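Local coordinates for protein similar to N-acetyltransferase (Staphylococcus aureus subsp. aureus, PDB 4MBU) that probably transfers an acetyl group from acetyl-coenzyme A to an amine, as a member of the Gcn5-related N-acetyltransferase (GNAT) family, at residues 11-16 / 39-44; 101-106 / 131-136; 142-147 / 157-162. One frame throughout, in Å; residues are numbered along the deposited sequence.

Three contacts sample the GNAT fold in chain order. Interaction 1 pairs helix 13-26 with helix 38-50, interaction 2 pairs helix 98-112 with helix 127-135, and interaction 3 lies in the hairpin of strands 139-150 and 153-163. The first is remote: its centre lies about 24 Å from that of interaction 2 and 28 Å from that of interaction 3, across the centre of the chain from both. Interactions 2 and 3, centres about 17 Å apart, touch where Phe136 O meets Leu162 CD1 at 3.7 Å. Helices of interactions 1 and 2 pack on the mixed sheet, and the hairpin of interaction 3 forms one edge of it within the chain and meets another subunit.

Interaction 1: 11-16 / 39-44; sequences EDLNAI and DERIAW
Segments 11-16 and 39-44 come closest at Leu13 and Arg41, whose CA atoms lie 7.0 Å apart, where the start of helix 13-26 meets helix 38-50. These are the first two helices of the GNAT fold, and the join between them is made by side chains, with no hydrogen bond crossing it. Leu13 reaches over with both methyls. Its CG is anti to the carbonyl carbon (chi1 -67°), and the two branches divide between different partners: CD1 lies 3.7 Å from Ile42 CG1, the two side chains crossing at about a right angle, while CD2 lies 4.0 Å from Arg41 CG and approaches the Trp44 ring at its edge, 4.4 Å from CZ3.

Arg41 leaves its backbone with CG anti to N, then bends at both chi2 (52°) and chi3 (58°). The folded course lays one guanidinium face under Ile16 CG2 and turns its edge to the Trp44 ring, with NH1 3.0 Å above the ring plane, over its centre. NE donates to Gln36 OE1 and NH2 is also hydrogen-bonded outside the two segments, while Tyr20 adds a cation-pi contact. On the sheet side, Ile16 and Arg41 both touch Phe67 of strand 63-72. Where helix 13-26 covers the guanidinium, the closest pair is Ile16 CG2 and Arg41 NH1, 3.8 Å apart.

Interaction 2: 101-106 / 131-136; sequences QLLQRL and KLHQKF
Helical segment 101-106 faces the last turn of helix 127-135, and the CA atoms draw nearest at Gln104 and Phe136, 8.2 Å apart. These are two helices of the GNAT fold; helix 98-112 follows strand 82-89 and, as in relatives, its N-terminal loop probably binds the coenzyme A pyrophosphate. Phe136 is the first residue to leave helical backbone angles, and its side chain points at the neighbouring helix from just beyond the helix end. The contact is apolar and centres on Leu103, a side chain directed at the other segment with CG anti to its own N (chi1 177°).

Leu103 serves two rings at once. Its CG sits over the centre of one face of Phe136, 4.2 Å from the ring centroid and 12° off the normal, a CH-pi contact; the two side chains slide past each other in opposite directions. From the same leucine, CD2 meets Phe136 CD2 at 3.5 Å and also lies over a face of His133, 4.2 Å from that centroid but displaced toward the rim. Leu132 CG is a further neighbour of Leu103 CD2, at 4.2 Å. Gln104 CB approaches Phe136 CE1 obliquely at 4.0 Å, while the extended amide end leads away.

ND1 of the imidazole bonds to Ser129 O one turn earlier and NE2 to His85 NE2, two bonds that probably fix the ring's rotation. Helix 98-112 packs on the sheet through Leu102 and Leu106 on Phe56 of strand 55-60 and Leu103 on strand 82-89, while helix 127-135 reaches strand 82-89 through the His133-His85 bond.

Interaction 3: 142-147 / 157-162; sequences GTLTNV and LAFYEL
Leu144 lays its CD1 methyl 3.7 Å from Phe159 CE1, the two side chains crossing obliquely on one face of the antiparallel hairpin formed by strands 139-150 and 153-163. Leu157 shares that face, and its CB meets Val147 CG2 at 3.6 Å, roughly at right angles, after the chain has turned a corner at Thr145 and Asn146. Thr143 and Ala158 face the other way, a non-hydrogen-bonded pair with CA atoms 4.2 Å apart.

Three backbone bonds fix the register. Leu144 and Leu157 exchange two, N to O at 2.8 Å from Leu144 to Leu157 and 2.9 Å in return, while Phe159 N gives one to Gly142 O at 2.9 Å, with 168° at its hydrogen. Gly142 has backbone angles (phi 165°, psi 175°) at which a side chain would collide with the carbonyl oxygen of Ala141.

A third subunit packs here: its Phe73 meets Leu144 and its Tyr79 meets Leu157. Glu161 and Thr145 also bond across to Thr145 and Glu161 of that subunit. Backbone bonds thus set the register within the hairpin, while association with the third subunit combines apolar packing of Leu144 and Leu157 with polar bonds from Thr145, Glu161 and the Thr143 backbone.

Interaction 1: 11-16 / 39-44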
loop_
_atom_site.group_PDB
_atom_site.type_symbol
_atom_site.label_atom_id
_atom_site.label_comp_id
_atom_site.label_asym_id
_atom_site.label_seq_id
_atom_site.Cartn_x
_atom_site.Cartn_y
_atom_site.Cartn_z
ATOM N N GLU A 11 -0.118 -36.693 -13.520
ATOM C CA GLU A 11 1.212 -36.740 -14.126
ATOM C C GLU A 11 1.953 -35.400 -14.065
ATOM O O GLU A 11 3.143 -35.334 -14.382
ATOM C CB GLU A 11 1.139 -37.235 -15.580
ATOM C CG GLU A 11 -0.250 -37.166 -16.224
ATOM C CD GLU A 11 -1.171 -38.298 -15.782
ATOM O OE1 GLU A 11 -2.390 -38.054 -15.643
ATOM O OE2 GLU A 11 -0.677 -39.432 -15.577
ATOM N N ASP A 12 1.259 -34.342 -13.651
ATOM C CA ASP A 12 1.885 -33.032 -13.506
ATOM C C ASP A 12 2.500 -32.831 -12.111
ATOM O O ASP A 12 3.378 -31.981 -11.924
ATOM C CB ASP A 12 0.854 -31.930 -13.777
ATOM C CG ASP A 12 0.292 -31.979 -15.188
ATOM O OD1 ASP A 12 1.021 -32.378 -16.121
ATOM O OD2 ASP A 12 -0.889 -31.604 -15.361
ATOM N N LEU A 13 2.043 -33.630 -11.147
ATOM C CA LEU A 13 2.322 -33.365 -9.732
ATOM C C LEU A 13 3.811 -33.218 -9.390
ATOM O O LEU A 13 4.211 -32.289 -8.670
ATOM C CB LEU A 13 1.624 -34.396 -8.833
ATOM C CG LEU A 13 0.095 -34.289 -8.843
ATOM C CD1 LEU A 13 -0.543 -35.316 -7.933
ATOM C CD2 LEU A 13 -0.374 -32.893 -8.435
ATOM N N ASN A 14 4.643 -34.100 -9.932
ATOM C CA ASN A 14 6.073 -34.014 -9.654
ATOM C C ASN A 14 6.611 -32.641 -10.035
ATOM O O ASN A 14 7.247 -31.973 -9.208
ATOM C CB ASN A 14 6.843 -35.139 -10.344
ATOM C CG ASN A 14 6.661 -36.468 -9.643
ATOM O OD1 ASN A 14 5.868 -37.305 -10.070
ATOM N ND2 ASN A 14 7.386 -36.663 -8.548
ATOM N N ALA A 15 6.280 -32.190 -11.250
ATOM C CA ALA A 15 6.714 -30.867 -11.710
ATOM C C ALA A 15 6.178 -29.828 -10.739
ATOM O O ALA A 15 6.926 -28.984 -10.221
ATOM C CB ALA A 15 6.200 -30.601 -13.113
ATOM N N ILE A 16 4.886 -29.946 -10.432
ATOM C CA ILE A 16 4.240 -28.996 -9.532
ATOM C C ILE A 16 5.005 -28.998 -8.215
ATOM O O ILE A 16 5.402 -27.933 -7.716
ATOM C CB ILE A 16 2.728 -29.307 -9.347
ATOM C CG1 ILE A 16 1.949 -28.824 -10.580
ATOM C CG2 ILE A 16 2.174 -28.652 -8.080
ATOM C CD1 ILE A 16 0.515 -29.339 -10.676
ATOM N N ASP A 39 3.548 -37.377 -1.446
ATOM C CA ASP A 39 2.280 -37.890 -0.922
ATOM C C ASP A 39 1.364 -36.760 -0.449
ATOM O O ASP A 39 0.145 -36.812 -0.635
ATOM C CB ASP A 39 2.519 -38.872 0.233
ATOM C CG ASP A 39 3.282 -40.115 -0.196
ATOM O OD1 ASP A 39 3.365 -40.384 -1.414
ATOM O OD2 ASP A 39 3.790 -40.827 0.700
ATOM N N GLU A 40 1.958 -35.752 0.182
ATOM C CA GLU A 40 1.208 -34.579 0.612
ATOM C C GLU A 40 0.619 -33.869 -0.605
ATOM O O GLU A 40 -0.548 -33.464 -0.604
ATOM C CB GLU A 40 2.108 -33.639 1.428
ATOM C CG GLU A 40 2.338 -34.107 2.865
ATOM C CD GLU A 40 3.555 -33.472 3.517
ATOM O OE1 GLU A 40 4.434 -32.970 2.789
ATOM O OE2 GLU A 40 3.636 -33.485 4.765
ATOM N N ARG A 41 1.423 -33.753 -1.656
ATOM C CA ARG A 41 0.978 -33.110 -2.884
ATOM C C ARG A 41 -0.140 -33.916 -3.571
ATOM O O ARG A 41 -1.117 -33.341 -4.076
ATOM C CB ARG A 41 2.175 -32.862 -3.811
ATOM C CG ARG A 41 1.850 -32.186 -5.134
ATOM C CD ARG A 41 1.048 -30.896 -4.973
ATOM N NE ARG A 41 1.701 -29.878 -4.150
ATOM C CZ ARG A 41 1.320 -28.603 -4.101
ATOM N NH1 ARG A 41 0.299 -28.185 -4.838
ATOM N NH2 ARG A 41 1.954 -27.739 -3.315
ATOM N N ILE A 42 -0.025 -35.243 -3.544
ATOM C CA ILE A 42 -1.047 -36.101 -4.139
ATOM C C ILE A 42 -2.356 -36.012 -3.355
ATOM O O ILE A 42 -3.443 -35.964 -3.943
ATOM C CB ILE A 42 -0.567 -37.566 -4.256
ATOM C CG1 ILE A 42 0.560 -37.668 -5.287
ATOM C CG2 ILE A 42 -1.710 -38.475 -4.674
ATOM C CD1 ILE A 42 1.381 -38.952 -5.188
ATOM N N ALA A 43 -2.248 -35.970 -2.029
ATOM C CA ALA A 43 -3.427 -35.802 -1.180
ATOM C C ALA A 43 -4.095 -34.453 -1.465
ATOM O O ALA A 43 -5.326 -34.345 -1.505
ATOM C CB ALA A 43 -3.049 -35.910 0.292
ATOM N N TRP A 44 -3.266 -33.426 -1.652
ATOM C CA TRP A 44 -3.733 -32.088 -2.015
ATOM C C TRP A 44 -4.540 -32.132 -3.316
ATOM O O TRP A 44 -5.660 -31.621 -3.382
ATOM C CB TRP A 44 -2.529 -31.143 -2.123
ATOM C CG TRP A 44 -2.788 -29.784 -2.736
ATOM C CD1 TRP A 44 -3.161 -28.635 -2.085
ATOM C CD2 TRP A 44 -2.645 -29.429 -4.116
ATOM N NE1 TRP A 44 -3.263 -27.593 -2.983
ATOM C CE2 TRP A 44 -2.955 -28.058 -4.237
ATOM C CE3 TRP A 44 -2.296 -30.145 -5.267
ATOM C CZ2 TRP A 44 -2.925 -27.392 -5.459
ATOM C CZ3 TRP A 44 -2.257 -29.480 -6.478
ATOM C CH2 TRP A 44 -2.573 -28.118 -6.567
#

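Interaction 2: 101-106 / 131-136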
loop_
_atom_site.group_PDB
_atom_site.type_symbol
_atom_site.label_atom_id
_atom_site.label_comp_id
_atom_site.label_asym_id
_atom_site.label_seq_id
_atom_site.Cartn_x
_atom_site.Cartn_y
_atom_site.Cartn_z
ATOM N N GLN A 101 -1.141 -15.002 -17.448
ATOM C CA GLN A 101 -2.053 -15.926 -18.127
ATOM C C GLN A 101 -2.791 -16.838 -17.142
ATOM O O GLN A 101 -3.997 -17.132 -17.309
ATOM C CB GLN A 101 -1.299 -16.756 -19.177
ATOM C CG GLN A 101 -0.817 -15.941 -20.387
ATOM C CD GLN A 101 -0.184 -16.812 -21.469
ATOM O OE1 GLN A 101 -0.762 -17.809 -21.909
ATOM N NE2 GLN A 101 1.017 -16.446 -21.884
ATOM N N LEU A 102 -2.068 -17.282 -16.116
ATOM C CA LEU A 102 -2.687 -18.094 -15.075
ATOM C C LEU A 102 -3.756 -17.299 -14.320
ATOM O O LEU A 102 -4.863 -17.783 -14.127
ATOM C CB LEU A 102 -1.630 -18.672 -14.127
ATOM C CG LEU A 102 -0.856 -19.835 -14.755
ATOM C CD1 LEU A 102 0.369 -20.165 -13.960
ATOM C CD2 LEU A 102 -1.748 -21.054 -14.846
ATOM N N LEU A 103 -3.436 -16.071 -13.920
ATOM C CA LEU A 103 -4.390 -15.240 -13.191
ATOM C C LEU A 103 -5.628 -14.991 -14.035
ATOM O O LEU A 103 -6.754 -15.062 -13.545
ATOM C CB LEU A 103 -3.756 -13.903 -12.787
ATOM C CG LEU A 103 -4.709 -12.942 -12.083
ATOM C CD1 LEU A 103 -5.419 -13.624 -10.911
ATOM C CD2 LEU A 103 -3.943 -11.714 -11.595
ATOM N N GLN A 104 -5.411 -14.691 -15.307
ATOM C CA GLN A 104 -6.524 -14.486 -16.235
ATOM C C GLN A 104 -7.447 -15.706 -16.232
ATOM O O GLN A 104 -8.681 -15.582 -16.109
ATOM C CB GLN A 104 -5.960 -14.225 -17.634
ATOM C CG GLN A 104 -6.994 -14.000 -18.711
ATOM C CD GLN A 104 -6.351 -13.763 -20.066
ATOM O OE1 GLN A 104 -5.278 -14.302 -20.362
ATOM N NE2 GLN A 104 -6.998 -12.951 -20.895
ATOM N N ARG A 105 -6.846 -16.891 -16.333
ATOM C CA ARG A 105 -7.640 -18.121 -16.349
ATOM C C ARG A 105 -8.387 -18.355 -15.027
ATOM O O ARG A 105 -9.567 -18.737 -15.019
ATOM C CB ARG A 105 -6.744 -19.314 -16.712
ATOM C CG ARG A 105 -7.474 -20.643 -16.829
ATOM C CD ARG A 105 -8.460 -20.654 -17.999
ATOM N NE ARG A 105 -9.188 -21.920 -18.070
ATOM C CZ ARG A 105 -10.311 -22.177 -17.400
ATOM N NH1 ARG A 105 -10.845 -21.253 -16.604
ATOM N NH2 ARG A 105 -10.902 -23.364 -17.520
ATOM N N LEU A 106 -7.709 -18.088 -13.912
ATOM C CA LEU A 106 -8.336 -18.159 -12.588
ATOM C C LEU A 106 -9.553 -17.258 -12.509
ATOM O O LEU A 106 -10.606 -17.675 -12.030
ATOM C CB LEU A 106 -7.355 -17.753 -11.480
ATOM C CG LEU A 106 -6.235 -18.732 -11.133
ATOM C CD1 LEU A 106 -5.262 -18.092 -10.114
ATOM C CD2 LEU A 106 -6.812 -20.041 -10.595
ATOM N N LYS A 131 2.291 -5.817 -8.542
ATOM C CA LYS A 131 2.108 -5.137 -9.824
ATOM C C LYS A 131 1.166 -5.912 -10.755
ATOM O O LYS A 131 0.310 -5.324 -11.440
ATOM C CB LYS A 131 3.466 -4.924 -10.500
ATOM C CG LYS A 131 3.362 -4.426 -11.927
ATOM C CD LYS A 131 4.716 -4.454 -12.638
ATOM C CE LYS A 131 4.810 -3.319 -13.649
ATOM N NZ LYS A 131 4.585 -2.002 -12.987
ATOM N N LEU A 132 1.320 -7.234 -10.778
ATOM C CA LEU A 132 0.467 -8.082 -11.627
ATOM C C LEU A 132 -0.984 -7.997 -11.183
ATOM O O LEU A 132 -1.914 -7.976 -11.993
ATOM C CB LEU A 132 0.938 -9.535 -11.556
ATOM C CG LEU A 132 0.032 -10.522 -12.287
ATOM C CD1 LEU A 132 0.112 -10.295 -13.783
ATOM C CD2 LEU A 132 0.387 -11.952 -11.930
ATOM N N HIS A 133 -1.190 -7.949 -9.880
ATOM C CA HIS A 133 -2.557 -7.920 -9.391
ATOM C C HIS A 133 -3.214 -6.572 -9.620
ATOM O O HIS A 133 -4.391 -6.500 -9.999
ATOM C CB HIS A 133 -2.613 -8.375 -7.934
ATOM C CG HIS A 133 -2.570 -9.861 -7.794
ATOM N ND1 HIS A 133 -1.403 -10.587 -7.919
ATOM C CD2 HIS A 133 -3.559 -10.766 -7.608
ATOM C CE1 HIS A 133 -1.675 -11.873 -7.776
ATOM N NE2 HIS A 133 -2.976 -12.007 -7.591
ATOM N N GLN A 134 -2.450 -5.504 -9.405
ATOM C CA GLN A 134 -2.931 -4.169 -9.726
ATOM C C GLN A 134 -3.328 -4.095 -11.195
ATOM O O GLN A 134 -4.337 -3.477 -11.532
ATOM C CB GLN A 134 -1.856 -3.121 -9.419
ATOM C CG GLN A 134 -1.579 -2.921 -7.928
ATOM C CD GLN A 134 -0.544 -1.837 -7.690
ATOM O OE1 GLN A 134 0.523 -1.848 -8.305
ATOM N NE2 GLN A 134 -0.856 -0.890 -6.803
ATOM N N LYS A 135 -2.532 -4.721 -12.066
ATOM C CA LYS A 135 -2.853 -4.742 -13.499
ATOM C C LYS A 135 -4.242 -5.321 -13.765
ATOM O O LYS A 135 -4.955 -4.842 -14.642
ATOM C CB LYS A 135 -1.797 -5.520 -14.300
ATOM C CG LYS A 135 -1.977 -5.417 -15.821
ATOM C CD LYS A 135 -0.926 -6.224 -16.606
ATOM C CE LYS A 135 -1.308 -7.699 -16.718
ATOM N NZ LYS A 135 -0.498 -8.472 -17.720
ATOM N N PHE A 136 -4.633 -6.338 -12.996
ATOM C CA PHE A 136 -5.951 -6.958 -13.156
ATOM C C PHE A 136 -7.002 -6.314 -12.253
ATOM O O PHE A 136 -8.049 -6.908 -11.987
ATOM C CB PHE A 136 -5.866 -8.465 -12.886
ATOM C CG PHE A 136 -5.289 -9.249 -14.034
ATOM C CD1 PHE A 136 -6.124 -9.843 -14.968
ATOM C CD2 PHE A 136 -3.919 -9.366 -14.198
ATOM C CE1 PHE A 136 -5.599 -10.553 -16.032
ATOM C CE2 PHE A 136 -3.393 -10.075 -15.258
ATOM C CZ PHE A 136 -4.234 -10.670 -16.175
#

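Interaction 3: 142-147 / 157-162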
loop_
_atom_site.group_PDB
_atom_site.type_symbol
_atom_site.label_atom_id
_atom_site.label_comp_id
_atom_site.label_asym_id
_atom_site.label_seq_id
_atom_site.Cartn_x
_atom_site.Cartn_y
_atom_site.Cartn_z
ATOM N N GLY A 142 -5.612 -4.195 2.563
ATOM C CA GLY A 142 -4.967 -4.010 3.849
ATOM C C GLY A 142 -3.641 -4.725 3.954
ATOM O O GLY A 142 -3.250 -5.453 3.038
ATOM N N THR A 143 -2.953 -4.516 5.076
ATOM C CA THR A 143 -1.667 -5.155 5.336
ATOM C C THR A 143 -1.533 -5.556 6.805
ATOM O O THR A 143 -1.585 -4.711 7.695
ATOM C CB THR A 143 -0.503 -4.217 4.995
ATOM O OG1 THR A 143 -0.573 -3.860 3.612
ATOM C CG2 THR A 143 0.845 -4.904 5.272
ATOM N N LEU A 144 -1.356 -6.845 7.057
ATOM C CA LEU A 144 -1.143 -7.319 8.417
ATOM C C LEU A 144 0.354 -7.404 8.650
ATOM O O LEU A 144 1.058 -8.165 7.983
ATOM C CB LEU A 144 -1.808 -8.669 8.622
ATOM C CG LEU A 144 -3.335 -8.654 8.626
ATOM C CD1 LEU A 144 -3.838 -10.013 8.301
ATOM C CD2 LEU A 144 -3.833 -8.263 9.987
ATOM N N THR A 145 0.844 -6.600 9.589
ATOM C CA THR A 145 2.283 -6.486 9.815
ATOM C C THR A 145 2.765 -7.530 10.826
ATOM O O THR A 145 2.069 -7.818 11.804
ATOM C CB THR A 145 2.651 -5.085 10.328
ATOM O OG1 THR A 145 1.955 -4.842 11.552
ATOM C CG2 THR A 145 2.250 -4.022 9.321
ATOM N N ASN A 146 3.957 -8.072 10.586
ATOM C CA ASN A 146 4.565 -9.050 11.478
ATOM C C ASN A 146 3.704 -10.280 11.708
ATOM O O ASN A 146 3.683 -10.815 12.822
ATOM C CB ASN A 146 4.897 -8.404 12.833
ATOM C CG ASN A 146 5.784 -7.174 12.688
ATOM O OD1 ASN A 146 6.709 -7.162 11.882
ATOM N ND2 ASN A 146 5.484 -6.126 13.453
ATOM N N VAL A 147 2.986 -10.726 10.675
ATOM C CA VAL A 147 2.161 -11.925 10.826
ATOM C C VAL A 147 2.958 -13.166 10.524
ATOM O O VAL A 147 2.576 -14.266 10.948
ATOM C CB VAL A 147 0.909 -11.966 9.902
ATOM C CG1 VAL A 147 -0.161 -11.050 10.408
ATOM C CG2 VAL A 147 1.294 -11.648 8.455
ATOM N N LEU A 157 1.867 -9.429 5.516
ATOM C CA LEU A 157 1.009 -10.007 4.502
ATOM C C LEU A 157 0.009 -8.970 4.012
ATOM O O LEU A 157 -0.780 -8.439 4.788
ATOM C CB LEU A 157 0.266 -11.226 5.062
ATOM C CG LEU A 157 -0.617 -11.961 4.049
ATOM C CD1 LEU A 157 0.260 -12.648 3.011
ATOM C CD2 LEU A 157 -1.532 -12.973 4.736
ATOM N N ALA A 158 0.052 -8.678 2.719
ATOM C CA ALA A 158 -0.892 -7.748 2.117
ATOM C C ALA A 158 -2.058 -8.506 1.485
ATOM O O ALA A 158 -1.880 -9.564 0.897
ATOM C CB ALA A 158 -0.200 -6.888 1.088
ATOM N N PHE A 159 -3.262 -7.973 1.628
ATOM C CA PHE A 159 -4.419 -8.582 0.992
ATOM C C PHE A 159 -4.825 -7.731 -0.200
ATOM O O PHE A 159 -4.984 -6.515 -0.078
ATOM C CB PHE A 159 -5.585 -8.657 1.972
ATOM C CG PHE A 159 -5.500 -9.800 2.939
ATOM C CD1 PHE A 159 -5.744 -9.594 4.283
ATOM C CD2 PHE A 159 -5.220 -11.082 2.506
ATOM C CE1 PHE A 159 -5.686 -10.636 5.182
ATOM C CE2 PHE A 159 -5.155 -12.135 3.410
ATOM C CZ PHE A 159 -5.393 -11.908 4.744
ATOM N N TYR A 160 -4.988 -8.372 -1.351
ATOM C CA TYR A 160 -5.510 -7.698 -2.531
ATOM C C TYR A 160 -6.812 -8.362 -2.907
ATOM O O TYR A 160 -6.957 -9.578 -2.775
ATOM C CB TYR A 160 -4.502 -7.738 -3.687
ATOM C CG TYR A 160 -3.376 -6.747 -3.489
ATOM C CD1 TYR A 160 -3.349 -5.537 -4.182
ATOM C CD2 TYR A 160 -2.359 -7.007 -2.584
ATOM C CE1 TYR A 160 -2.332 -4.627 -3.974
ATOM C CE2 TYR A 160 -1.336 -6.106 -2.379
ATOM C CZ TYR A 160 -1.334 -4.918 -3.074
ATOM O OH TYR A 160 -0.316 -4.016 -2.871
ATOM N N GLU A 161 -7.787 -7.569 -3.333
ATOM C CA GLU A 161 -9.071 -8.171 -3.670
ATOM C C GLU A 161 -9.653 -7.657 -4.971
ATOM O O GLU A 161 -9.515 -6.476 -5.319
ATOM C CB GLU A 161 -10.083 -8.054 -2.516
ATOM C CG GLU A 161 -10.624 -6.666 -2.251
ATOM C CD GLU A 161 -11.688 -6.659 -1.159
ATOM O OE1 GLU A 161 -11.608 -5.796 -0.264
ATOM O OE2 GLU A 161 -12.612 -7.504 -1.203
ATOM N N LEU A 162 -10.289 -8.577 -5.687
ATOM C CA LEU A 162 -11.045 -8.262 -6.890
ATOM C C LEU A 162 -12.516 -8.569 -6.677
ATOM O O LEU A 162 -12.880 -9.698 -6.281
ATOM C CB LEU A 162 -10.524 -9.091 -8.058
ATOM C CG LEU A 162 -11.246 -8.979 -9.399
ATOM C CD1 LEU A 162 -11.094 -7.570 -9.987
ATOM C CD2 LEU A 162 -10.698 -10.025 -10.358
#